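Local coordinates for protein annexin B22 (Schistosoma mansoni, PDB 4MDU) that binds acidic phospholipid membranes in a calcium-dependent manner, aggregates liposomes when calcium is present, and takes part in worm reproduction and host-parasite interaction, at residues N68-Q72 / L105-T109; M112-S116 / R314-T318. All coordinates share one frame; numbering follows the deposited sequence.

Interaction 1: N68-Q72 / L105-T109; sequences NYERQ and LIVDT
In the all-helical annexin fold, the start of helix 68-82 grips the linker that joins helix 96-106 to helix 109-122, where Asn68, Arg71 and Gln72 meet residues 105-109. This linker also carries the chain from the first annexin repeat into the second. Asn68 uses both ends of its amide. Its ND2 donates an almost straight bond to Asp108 OD1 (2.9 Å, 171°), with amide and carboxylate nearly coplanar. Its OD1 accepts from the backbone N of Thr109 at 2.9 Å, the donor lying above the carbonyl plane. CG of Asn68 stands anti to the backbone N (chi1 175°), which carries the amide across to the start of the next helix. Arg71 donates from NE to Leu105 O at 2.8 Å. The CD1 methyl of Leu105 lies over the centre of its guanidinium, and Asn68 CA covers the opposite face near the rim. Gln72 folds back through chi2 (-56°) and gives NE2 to Ile106 O at 2.7 Å, again from above the carbonyl plane. A water accepts from Gln72 NE2 and lies within bonding distance of Asn68 OD1 and Leu105 O. Asp108 has further partners in the N-terminal segment: Ser7 OG meets OD1 and Glu8 N meets OD2. The three side chains thus satisfy Leu105 O and Ile106 O as helix 96-106 runs out, and Thr109 N as helix 109-122 begins, where a helix cannot supply the partner. The two bonds of Asn68 fix which way its amide is turned. Arg71 is held by its NE bond and by packing on both faces.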
loop_
_atom_site.group_PDB
_atom_site.type_symbol
_atom_site.label_atom_id
_atom_site.label_comp_id
_atom_site.label_asym_id
_atom_site.label_seq_id
_atom_site.Cartn_x
_atom_site.Cartn_y
_atom_site.Cartn_z
ATOM N N ASN B 68 -29.429 8.726 3.101
ATOM C CA ASN B 68 -29.624 7.981 1.863
ATOM C C ASN B 68 -31.093 7.566 1.656
ATOM O O ASN B 68 -31.662 7.778 0.590
ATOM C CB ASN B 68 -28.716 6.753 1.836
ATOM C CG ASN B 68 -28.970 5.870 0.625
ATOM O OD1 ASN B 68 -28.569 6.204 -0.485
ATOM N ND2 ASN B 68 -29.622 4.729 0.841
ATOM N N TYR B 69 -31.708 6.992 2.685
ATOM C CA TYR B 69 -33.122 6.659 2.606
ATOM C C TYR B 69 -33.994 7.860 2.195
ATOM O O TYR B 69 -34.811 7.769 1.272
ATOM C CB TYR B 69 -33.635 6.031 3.907
ATOM C CG TYR B 69 -35.083 5.596 3.777
ATOM C CD1 TYR B 69 -35.414 4.339 3.276
ATOM C CD2 TYR B 69 -36.115 6.459 4.109
ATOM C CE1 TYR B 69 -36.729 3.952 3.134
ATOM C CE2 TYR B 69 -37.437 6.083 3.964
ATOM C CZ TYR B 69 -37.737 4.831 3.481
ATOM O OH TYR B 69 -39.056 4.461 3.350
ATOM N N GLU B 70 -33.818 8.995 2.860
ATOM C CA GLU B 70 -34.589 10.169 2.472
ATOM C C GLU B 70 -34.287 10.625 1.034
ATOM O O GLU B 70 -35.199 10.990 0.286
ATOM C CB GLU B 70 -34.383 11.298 3.470
ATOM C CG GLU B 70 -34.878 10.947 4.864
ATOM C CD GLU B 70 -34.341 11.882 5.936
ATOM O OE1 GLU B 70 -33.298 12.534 5.712
ATOM O OE2 GLU B 70 -34.965 11.960 7.010
ATOM N N ARG B 71 -33.017 10.592 0.640
ATOM C CA ARG B 71 -32.661 11.055 -0.698
ATOM C C ARG B 71 -33.408 10.204 -1.726
ATOM O O ARG B 71 -34.058 10.725 -2.628
ATOM C CB ARG B 71 -31.139 11.030 -0.927
ATOM C CG ARG B 71 -30.360 12.001 -0.008
ATOM C CD ARG B 71 -28.918 12.228 -0.450
ATOM N NE ARG B 71 -28.106 11.010 -0.363
ATOM C CZ ARG B 71 -27.417 10.640 0.712
ATOM N NH1 ARG B 71 -27.438 11.381 1.810
ATOM N NH2 ARG B 71 -26.705 9.523 0.694
ATOM N N GLN B 72 -33.329 8.892 -1.558
ATOM C CA GLN B 72 -34.050 7.966 -2.421
ATOM C C GLN B 72 -35.555 8.198 -2.349
ATOM O O GLN B 72 -36.241 8.175 -3.375
ATOM C CB GLN B 72 -33.686 6.528 -2.063
ATOM C CG GLN B 72 -32.202 6.250 -2.284
ATOM C CD GLN B 72 -31.775 6.556 -3.709
ATOM O OE1 GLN B 72 -32.217 5.903 -4.642
ATOM N NE2 GLN B 72 -30.926 7.561 -3.877
ATOM N N LEU B 105 -24.149 11.220 -4.480
ATOM C CA LEU B 105 -25.190 11.484 -3.500
ATOM C C LEU B 105 -26.618 10.992 -3.838
ATOM O O LEU B 105 -27.293 10.460 -2.953
ATOM C CB LEU B 105 -25.182 12.988 -3.192
ATOM C CG LEU B 105 -25.578 13.604 -1.848
ATOM C CD1 LEU B 105 -25.064 12.860 -0.608
ATOM C CD2 LEU B 105 -25.106 15.051 -1.844
ATOM N N ILE B 106 -27.118 11.178 -5.067
ATOM C CA ILE B 106 -28.521 10.780 -5.312
ATOM C C ILE B 106 -28.686 9.317 -5.676
ATOM O O ILE B 106 -29.801 8.864 -5.903
ATOM C CB ILE B 106 -29.279 11.566 -6.424
ATOM C CG1 ILE B 106 -28.318 12.023 -7.489
ATOM C CG2 ILE B 106 -30.226 12.642 -5.839
ATOM C CD1 ILE B 106 -27.689 10.890 -8.180
ATOM N N VAL B 107 -27.577 8.600 -5.770
ATOM C CA VAL B 107 -27.615 7.180 -6.052
ATOM C C VAL B 107 -27.693 6.396 -4.747
ATOM O O VAL B 107 -27.053 6.765 -3.764
ATOM C CB VAL B 107 -26.394 6.773 -6.889
ATOM C CG1 VAL B 107 -26.066 5.321 -6.683
ATOM C CG2 VAL B 107 -26.667 7.078 -8.363
ATOM N N ASP B 108 -28.501 5.336 -4.733
ATOM C CA ASP B 108 -28.653 4.493 -3.551
ATOM C C ASP B 108 -27.271 4.059 -3.074
ATOM O O ASP B 108 -26.418 3.662 -3.885
ATOM C CB ASP B 108 -29.524 3.259 -3.886
ATOM C CG ASP B 108 -29.982 2.502 -2.650
ATOM O OD1 ASP B 108 -30.013 3.103 -1.544
ATOM O OD2 ASP B 108 -30.321 1.299 -2.791
ATOM N N THR B 109 -27.032 4.146 -1.769
ATOM C CA THR B 109 -25.708 3.817 -1.228
ATOM C C THR B 109 -25.079 2.555 -1.826
ATOM O O THR B 109 -23.939 2.595 -2.271
ATOM C CB THR B 109 -25.748 3.648 0.285
ATOM O OG1 THR B 109 -26.279 4.834 0.874
ATOM C CG2 THR B 109 -24.369 3.375 0.819
HETATM O O HOH W 1 -29.031 8.546 -1.926
HETATM O O HOH W 2 -25.512 7.961 -1.955
#

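Interaction 2: M112-S116 / R314-T318; sequences MLAKS and RLLIT
Arg314 and Met112 bury the most surface where helix 109-122 of the second annexin repeat packs on helix 311-320 of the fourth, in the core of the annexin fold. In annexins, helices of these two repeats line a central polar channel. The two short helical segments run nearly antiparallel, at 163°, and their axes come no closer than 12.2 Å. Long side chains therefore span the gap. Arg314 leaves its helix extended, with CG anti to the backbone N (chi1 176°), and bends only at chi3. Its aliphatic part lies against Leu113, whose CD2 methyl sits 3.5 Å from Arg314 CD. Beyond this methyl the guanidinium reaches Ser116. That end has a stronger partner in the second repeat: NE forms a salt bridge with Glu133 of helix 128-136. Met112 bends at chi2 and chi3, which carries its CE methyl over to Ile317 CG2 at 3.8 Å. Gln104 of helix 96-106 touches both Met112 and Ile317. Thr318 adds its CG2 methyl beside Met112 CE and Leu113 CD2, at 4.3 and 4.4 Å. Its hydroxyl turns back to its own helix, where OG1 donates to Arg314 O at 2.7 Å; that carbonyl also accepts from Thr318 N. At the far end of the contact, Ser116 OG lies at the edge of the Arg314 guanidinium, near its plane and 3.1 Å from NH1.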
loop_
_atom_site.group_PDB
_atom_site.type_symbol
_atom_site.label_atom_id
_atom_site.label_comp_id
_atom_site.label_asym_id
_atom_site.label_seq_id
_atom_site.Cartn_x
_atom_site.Cartn_y
_atom_site.Cartn_z
ATOM N N MET B 112 -23.845 3.092 -5.334
ATOM C CA MET B 112 -22.679 3.965 -5.273
ATOM C C MET B 112 -21.434 3.173 -4.874
ATOM O O MET B 112 -20.379 3.301 -5.490
ATOM C CB MET B 112 -22.931 5.132 -4.319
ATOM C CG MET B 112 -21.838 6.179 -4.367
ATOM S SD MET B 112 -20.773 5.907 -2.968
ATOM C CE MET B 112 -21.688 6.897 -1.825
ATOM N N LEU B 113 -21.557 2.319 -3.866
ATOM C CA LEU B 113 -20.396 1.551 -3.448
ATOM C C LEU B 113 -20.012 0.564 -4.542
ATOM O O LEU B 113 -18.822 0.358 -4.827
ATOM C CB LEU B 113 -20.627 0.864 -2.100
ATOM C CG LEU B 113 -20.789 1.854 -0.948
ATOM C CD1 LEU B 113 -21.090 1.095 0.337
ATOM C CD2 LEU B 113 -19.544 2.729 -0.800
ATOM N N ALA B 114 -21.004 -0.039 -5.182
ATOM C CA ALA B 114 -20.690 -1.040 -6.208
ATOM C C ALA B 114 -19.947 -0.400 -7.394
ATOM O O ALA B 114 -18.993 -0.959 -7.912
ATOM C CB ALA B 114 -21.956 -1.807 -6.668
ATOM N N LYS B 115 -20.369 0.784 -7.809
ATOM C CA LYS B 115 -19.667 1.460 -8.891
ATOM C C LYS B 115 -18.188 1.706 -8.551
ATOM O O LYS B 115 -17.304 1.425 -9.358
ATOM C CB LYS B 115 -20.371 2.762 -9.264
ATOM C CG LYS B 115 -20.854 2.810 -10.716
ATOM C CD LYS B 115 -21.440 4.178 -11.062
ATOM C CE LYS B 115 -21.921 4.249 -12.500
ATOM N NZ LYS B 115 -22.445 5.604 -12.851
ATOM N N SER B 116 -17.912 2.208 -7.357
ATOM C CA SER B 116 -16.520 2.370 -6.929
ATOM C C SER B 116 -15.766 1.040 -6.888
ATOM O O SER B 116 -14.577 0.998 -7.194
ATOM C CB SER B 116 -16.422 3.052 -5.556
ATOM O OG SER B 116 -16.916 4.378 -5.608
ATOM N N ARG B 314 -16.753 9.708 -0.816
ATOM C CA ARG B 314 -17.382 8.437 -0.419
ATOM C C ARG B 314 -17.447 8.329 1.103
ATOM O O ARG B 314 -18.506 8.071 1.679
ATOM C CB ARG B 314 -16.643 7.236 -0.999
ATOM C CG ARG B 314 -17.223 5.879 -0.515
ATOM C CD ARG B 314 -16.639 4.681 -1.277
ATOM N NE ARG B 314 -15.185 4.637 -1.210
ATOM C CZ ARG B 314 -14.375 4.909 -2.230
ATOM N NH1 ARG B 314 -14.871 5.211 -3.427
ATOM N NH2 ARG B 314 -13.062 4.868 -2.059
ATOM N N LEU B 315 -16.321 8.587 1.757
ATOM C CA LEU B 315 -16.254 8.496 3.208
ATOM C C LEU B 315 -17.206 9.464 3.899
ATOM O O LEU B 315 -17.965 9.069 4.791
ATOM C CB LEU B 315 -14.822 8.681 3.693
ATOM C CG LEU B 315 -13.960 7.464 3.345
ATOM C CD1 LEU B 315 -12.512 7.767 3.582
ATOM C CD2 LEU B 315 -14.413 6.177 4.121
ATOM N N LEU B 316 -17.181 10.722 3.469
ATOM C CA LEU B 316 -18.070 11.746 4.020
ATOM C C LEU B 316 -19.554 11.389 3.851
ATOM O O LEU B 316 -20.336 11.439 4.805
ATOM C CB LEU B 316 -17.769 13.089 3.354
ATOM C CG LEU B 316 -16.862 14.039 4.150
ATOM C CD1 LEU B 316 -16.062 13.293 5.225
ATOM C CD2 LEU B 316 -15.961 14.851 3.229
ATOM N N ILE B 317 -19.940 11.056 2.627
ATOM C CA ILE B 317 -21.313 10.663 2.335
ATOM C C ILE B 317 -21.757 9.516 3.245
ATOM O O ILE B 317 -22.798 9.595 3.907
ATOM C CB ILE B 317 -21.451 10.244 0.847
ATOM C CG1 ILE B 317 -21.202 11.477 -0.046
ATOM C CG2 ILE B 317 -22.813 9.593 0.565
ATOM C CD1 ILE B 317 -21.047 11.159 -1.507
ATOM N N THR B 318 -20.944 8.470 3.312
ATOM C CA THR B 318 -21.330 7.274 4.055
ATOM C C THR B 318 -21.285 7.483 5.574
ATOM O O THR B 318 -22.226 7.105 6.284
ATOM C CB THR B 318 -20.503 6.018 3.643
ATOM O OG1 THR B 318 -19.101 6.322 3.691
ATOM C CG2 THR B 318 -20.856 5.598 2.231
#

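Overall arrangement
Both contacts are buried, but interaction 2 lies nearer the centre of the chain, about 7 Å against 14 Å for interaction 1. Their centres are about 11 Å apart. Interaction 1 joins segments only 33 residues apart and is mostly polar, in keeping with the non-helical backbone groups of a turn between helices. Interaction 2 joins helices of the second and fourth repeats, far apart in sequence, chiefly through methyl and methylene groups. They meet at Ile317: its CG2 lies 3.9 Å from Arg71 NH2 and 4.1 Å from Leu105 CD1. Val107 of the linker also packs on Met112. Helix 109-122 thus has its start held in interaction 1 and its next turn packed in interaction 2.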